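Local structure of cadherin-23 (Mus musculus, 5UZ8) at residues A[2-8]-A[33-38]; A[44-48]-A[63-67]. The protein probably serves as a calcium-dependent adhesion molecule in hearing and mechanotransduction, with a rod of extracellular cadherin repeats rigidified by calcium ions bound between them. All blocks are in the same frame, centred on the assembly; numbering follows the deposited sequence.

Interaction 1 of 2, residues A[2-8]-A[33-38]; sequences DNTPQFK and AAVDPD. With CA (calcium ion), chain H.
A calcium site at the tip of a cadherin repeat and the short antiparallel ladder that runs out of it are the two halves of this contact between residues 2-8 and 33-38. Asn-3 O binds the ion at 2.3 Å, joined from residues 33-38 by both carboxylate oxygens of Asp-36 and by Asp-38 OD2; a water, Asn-42 and Asp-90 complete the shell. The grip of Asp-36 is lopsided, OD2 being the close ligand and OD1 standing 2.9 Å from the calcium ion. OD1 is also engaged by the backbone N of Asp-38, an Asx turn in which a second-shell N-H steadies a first-shell carboxylate. Asp-38, besides binding the ion, holds Asn-3 at two points: OD2 takes the backbone N-H through its syn lone pair, while OD1 receives Asn-3 ND2 at 2.6 Å, a nearly straight bond (168°) lying in the amide plane. With CG of Asn-3 anti to its carbonyl carbon (chi1 -65°), the amide passes across Pro-37 CG at about a right angle to make it. Beyond the ion, Gln-6 and Val-35 form a hydrogen-bonded pair, each N to the other's O at 2.9 Å, and Lys-8 N bonds to Ala-33 O. On the sheet face turned to the core, the methyl CB of Ala-34 sits over one face of the Phe-7 ring near its rim, 4.0 Å from CD1.

Interaction 2 of 2, residues A[44-48]-A[63-67]; sequences LITYT and SSAGK
Tyr-47 meets residues 63-67, a turn leading into strand 66-70, with both its backbone and its ring. Its N-H points almost straight at Ser-63 O, 2.9 Å away with an angle of 176° at the hydrogen, and the same oxygen lies at the edge of the phenol ring, in its plane. With CG anti to the carbonyl carbon and beside the backbone N (chi1 -61°), the ring lies near that N-H, which lets one oxygen meet both. The ring then passes alongside the peptide that follows: CD1 comes within 3.3 Å of Ala-65 C, and CA of Gly-66 makes a CH-pi contact, 4.1 Å from the ring centroid and 11° off its normal. Since Gly-66 carries no side chain, its backbone itself lies on the ring, with N over the centre of that face. Against the opposite face rests CG2 of Ile-45, its contact offset toward the rim, so the aromatic ring is sandwiched between one residue of its own segment and the backbone of the other. This is a bridge across the Greek-key beta sandwich of the cadherin repeat, where strand 46-53 belongs to one sheet and strand 66-70 to the other. Two waters extend the contact beyond the ring. One donates to Ile-45 O and, at 2.7 Å, to Ser-64 O; the other joins Thr-46 OG1 to Ser-63 OG. Farther out, Thr-46 OG1 also bonds to Asn-91 ND2, and Ser-64 OG to Asp-62. Val-86 and Ala-88 of strand 81-89 pack on the Tyr-47 side chain, and the phenol OH ends in a hydrogen bond with Ala-34 N.

From the N terminus, the chain first runs through residues 2-8, passes through strand 15-20 of the other sheet and returns along strand 28-35, where interaction 1 closes a loop of 24 residues. It then turns past the calcium site into strand 46-53, and interaction 2 closes a shorter loop of 14 residues when the chain reaches 63-67. The two loops follow in series, neither nested nor crossed. Interaction 1 pairs neighbouring strands within one sheet, whereas interaction 2 spans the two sheets. They meet at residues 34-36: the CD1 of Ile-45 packs against Ala-34 O at 3.3 Å and against Asp-36 N, next to the metal ligands.

Interaction 1 of 2, residues A[2-8]-A[33-38]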
loop_
_atom_site.group_PDB
_atom_site.type_symbol
_atom_site.label_atom_id
_atom_site.label_comp_id
_atom_site.label_asym_id
_atom_site.label_seq_id
_atom_site.Cartn_x
_atom_site.Cartn_y
_atom_site.Cartn_z
ATOM N N ASP A 2 17.777 -63.597 28.118
ATOM C CA ASP A 2 16.820 -63.766 26.970
ATOM C C ASP A 2 15.615 -62.792 27.009
ATOM O O ASP A 2 14.511 -63.123 26.559
ATOM C CB ASP A 2 16.350 -65.230 26.872
ATOM C CG ASP A 2 15.802 -65.766 28.187
ATOM O OD1 ASP A 2 15.577 -64.956 29.126
ATOM O OD2 ASP A 2 15.619 -67.004 28.287
ATOM N N ASN A 3 15.837 -61.595 27.541
ATOM C CA ASN A 3 14.812 -60.551 27.571
ATOM C C ASN A 3 15.053 -59.551 26.414
ATOM O O ASN A 3 16.178 -59.160 26.168
ATOM C CB ASN A 3 14.835 -59.833 28.929
ATOM C CG ASN A 3 14.454 -60.755 30.079
ATOM O OD1 ASN A 3 13.284 -61.075 30.270
ATOM N ND2 ASN A 3 15.450 -61.211 30.830
ATOM N N THR A 4 13.999 -59.202 25.690
ATOM C CA THR A 4 14.039 -58.178 24.646
ATOM C C THR A 4 14.004 -56.786 25.281
ATOM O O THR A 4 13.308 -56.588 26.267
ATOM C CB THR A 4 12.817 -58.359 23.736
ATOM O OG1 THR A 4 12.823 -59.709 23.272
ATOM C CG2 THR A 4 12.825 -57.404 22.540
ATOM N N PRO A 5 14.750 -55.810 24.720
ATOM C CA PRO A 5 14.624 -54.458 25.254
ATOM C C PRO A 5 13.186 -53.951 25.223
ATOM O O PRO A 5 12.442 -54.230 24.265
ATOM C CB PRO A 5 15.513 -53.630 24.321
ATOM C CG PRO A 5 16.563 -54.608 23.855
ATOM C CD PRO A 5 15.836 -55.904 23.718
ATOM N N GLN A 6 12.813 -53.204 26.265
ATOM C CA GLN A 6 11.511 -52.580 26.323
ATOM C C GLN A 6 11.658 -51.074 26.457
ATOM O O GLN A 6 12.431 -50.594 27.285
ATOM C CB GLN A 6 10.731 -53.079 27.536
ATOM C CG GLN A 6 10.588 -54.580 27.661
ATOM C CD GLN A 6 9.995 -54.939 29.007
ATOM O OE1 GLN A 6 8.793 -54.822 29.208
ATOM N NE2 GLN A 6 10.835 -55.300 29.947
ATOM N N PHE A 7 10.871 -50.342 25.692
ATOM C CA PHE A 7 10.854 -48.893 25.796
ATOM C C PHE A 7 10.131 -48.477 27.059
ATOM O O PHE A 7 9.266 -49.209 27.574
ATOM C CB PHE A 7 10.249 -48.247 24.534
ATOM C CG PHE A 7 11.186 -48.305 23.340
ATOM C CD1 PHE A 7 12.243 -47.402 23.230
ATOM C CD2 PHE A 7 11.038 -49.285 22.370
ATOM C CE1 PHE A 7 13.113 -47.471 22.148
ATOM C CE2 PHE A 7 11.900 -49.358 21.290
ATOM C CZ PHE A 7 12.951 -48.469 21.193
ATOM N N LYS A 8 10.570 -47.335 27.577
ATOM C CA LYS A 8 10.065 -46.743 28.781
ATOM C C LYS A 8 9.303 -45.452 28.462
ATOM O O LYS A 8 9.691 -44.716 27.567
ATOM C CB LYS A 8 11.225 -46.467 29.729
ATOM C CG LYS A 8 11.960 -47.756 30.110
ATOM C CD LYS A 8 11.430 -48.313 31.393
ATOM C CE LYS A 8 12.207 -47.642 32.517
ATOM N NZ LYS A 8 11.346 -47.446 33.682
ATOM N N ALA A 33 14.301 -43.947 25.932
ATOM C CA ALA A 33 15.115 -44.913 26.612
ATOM C C ALA A 33 14.416 -46.257 26.601
ATOM O O ALA A 33 13.186 -46.328 26.717
ATOM C CB ALA A 33 15.379 -44.487 28.055
ATOM N N ALA A 34 15.216 -47.301 26.451
ATOM C CA ALA A 34 14.769 -48.654 26.630
ATOM C C ALA A 34 15.611 -49.296 27.714
ATOM O O ALA A 34 16.705 -48.821 28.022
ATOM C CB ALA A 34 14.906 -49.421 25.337
ATOM N N VAL A 35 15.104 -50.394 28.266
ATOM C CA VAL A 35 15.823 -51.154 29.277
ATOM C C VAL A 35 15.857 -52.615 28.892
ATOM O O VAL A 35 14.983 -53.099 28.202
ATOM C CB VAL A 35 15.207 -51.004 30.680
ATOM C CG1 VAL A 35 15.309 -49.555 31.157
ATOM C CG2 VAL A 35 13.763 -51.476 30.690
ATOM N N ASP A 36 16.896 -53.295 29.336
ATOM C CA ASP A 36 17.032 -54.713 29.140
ATOM C C ASP A 36 17.611 -55.209 30.447
ATOM O O ASP A 36 18.703 -54.786 30.811
ATOM C CB ASP A 36 17.979 -54.988 27.981
ATOM C CG ASP A 36 18.072 -56.456 27.643
ATOM O OD1 ASP A 36 18.418 -57.274 28.523
ATOM O OD2 ASP A 36 17.804 -56.798 26.467
ATOM N N PRO A 37 16.883 -56.077 31.165
ATOM C CA PRO A 37 17.411 -56.541 32.469
ATOM C C PRO A 37 18.732 -57.373 32.429
ATOM O O PRO A 37 19.477 -57.382 33.416
ATOM C CB PRO A 37 16.236 -57.342 33.060
ATOM C CG PRO A 37 15.379 -57.713 31.897
ATOM C CD PRO A 37 15.539 -56.624 30.872
ATOM N N ASP A 38 19.042 -57.996 31.288
ATOM C CA ASP A 38 20.114 -59.009 31.181
ATOM C C ASP A 38 21.528 -58.472 31.405
ATOM O O ASP A 38 21.754 -57.269 31.387
ATOM C CB ASP A 38 20.063 -59.699 29.807
ATOM C CG ASP A 38 18.701 -60.316 29.504
ATOM O OD1 ASP A 38 18.018 -60.754 30.461
ATOM O OD2 ASP A 38 18.311 -60.349 28.306
HETATM CA CA CA H . 18.497 -58.978 26.234
HETATM O O HOH W 1 19.131 -61.188 25.516
#

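Interaction 2 of 2, residues A[44-48]-A[63-67]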
loop_
_atom_site.group_PDB
_atom_site.type_symbol
_atom_site.label_atom_id
_atom_site.label_comp_id
_atom_site.label_asym_id
_atom_site.label_seq_id
_atom_site.Cartn_x
_atom_site.Cartn_y
_atom_site.Cartn_z
ATOM N N LEU A 44 23.253 -54.945 26.939
ATOM C CA LEU A 44 23.844 -53.687 26.457
ATOM C C LEU A 44 23.063 -53.158 25.247
ATOM O O LEU A 44 23.069 -53.789 24.189
ATOM C CB LEU A 44 25.297 -53.930 26.064
ATOM C CG LEU A 44 26.125 -52.751 25.578
ATOM C CD1 LEU A 44 25.973 -51.549 26.502
ATOM C CD2 LEU A 44 27.577 -53.199 25.477
ATOM N N ILE A 45 22.417 -52.005 25.397
ATOM C CA ILE A 45 21.494 -51.525 24.370
ATOM C C ILE A 45 22.166 -50.551 23.432
ATOM O O ILE A 45 22.754 -49.583 23.879
ATOM C CB ILE A 45 20.232 -50.882 24.988
ATOM C CG1 ILE A 45 19.502 -51.940 25.841
ATOM C CG2 ILE A 45 19.309 -50.323 23.898
ATOM C CD1 ILE A 45 18.446 -51.351 26.744
ATOM N N THR A 46 22.001 -50.799 22.132
ATOM C CA THR A 46 22.420 -49.911 21.041
ATOM C C THR A 46 21.172 -49.293 20.390
ATOM O O THR A 46 20.223 -50.018 20.059
ATOM C CB THR A 46 23.152 -50.741 19.968
ATOM O OG1 THR A 46 24.335 -51.272 20.539
ATOM C CG2 THR A 46 23.522 -49.930 18.740
ATOM N N TYR A 47 21.171 -47.978 20.218
ATOM C CA TYR A 47 20.066 -47.279 19.584
ATOM C C TYR A 47 20.460 -46.903 18.174
ATOM O O TYR A 47 21.556 -46.396 17.947
ATOM C CB TYR A 47 19.680 -45.998 20.335
ATOM C CG TYR A 47 19.234 -46.241 21.759
ATOM C CD1 TYR A 47 20.151 -46.342 22.779
ATOM C CD2 TYR A 47 17.879 -46.382 22.076
ATOM C CE1 TYR A 47 19.760 -46.606 24.086
ATOM C CE2 TYR A 47 17.472 -46.635 23.370
ATOM C CZ TYR A 47 18.407 -46.723 24.379
ATOM O OH TYR A 47 17.999 -46.952 25.663
ATOM N N THR A 48 19.555 -47.164 17.236
ATOM C CA THR A 48 19.654 -46.632 15.885
ATOM C C THR A 48 18.301 -46.020 15.485
ATOM O O THR A 48 17.256 -46.333 16.094
ATOM C CB THR A 48 20.032 -47.736 14.882
ATOM O OG1 THR A 48 19.069 -48.805 14.947
ATOM C CG2 THR A 48 21.425 -48.302 15.178
ATOM N N SER A 63 25.094 -43.665 19.674
ATOM C CA SER A 63 24.340 -44.924 19.680
ATOM C C SER A 63 24.167 -45.552 21.087
ATOM O O SER A 63 23.420 -46.514 21.242
ATOM C CB SER A 63 24.979 -45.930 18.720
ATOM O OG SER A 63 26.165 -46.443 19.287
ATOM N N SER A 64 24.853 -45.029 22.100
ATOM C CA SER A 64 24.739 -45.575 23.461
ATOM C C SER A 64 23.528 -45.053 24.233
ATOM O O SER A 64 23.247 -45.561 25.318
ATOM C CB SER A 64 26.008 -45.284 24.279
ATOM O OG SER A 64 26.120 -43.889 24.550
ATOM N N ALA A 65 22.826 -44.065 23.691
ATOM C CA ALA A 65 21.659 -43.485 24.346
ATOM C C ALA A 65 20.593 -43.082 23.345
ATOM O O ALA A 65 20.856 -43.029 22.140
ATOM C CB ALA A 65 22.077 -42.275 25.164
ATOM N N GLY A 66 19.395 -42.762 23.845
ATOM C CA GLY A 66 18.280 -42.405 22.981
ATOM C C GLY A 66 18.044 -40.904 22.886
ATOM O O GLY A 66 16.907 -40.460 22.669
ATOM N N LYS A 67 19.104 -40.108 22.974
ATOM C CA LYS A 67 18.956 -38.672 22.822
ATOM C C LYS A 67 18.983 -38.284 21.346
ATOM O O LYS A 67 19.989 -38.496 20.682
ATOM C CB LYS A 67 20.051 -37.922 23.574
ATOM C CG LYS A 67 19.798 -36.421 23.543
ATOM C CD LYS A 67 21.022 -35.623 23.961
ATOM C CE LYS A 67 21.345 -35.777 25.423
ATOM N NZ LYS A 67 22.716 -35.212 25.609
HETATM O O HOH W 2 22.970 -48.162 25.997
HETATM O O HOH W 3 26.231 -48.660 20.847
#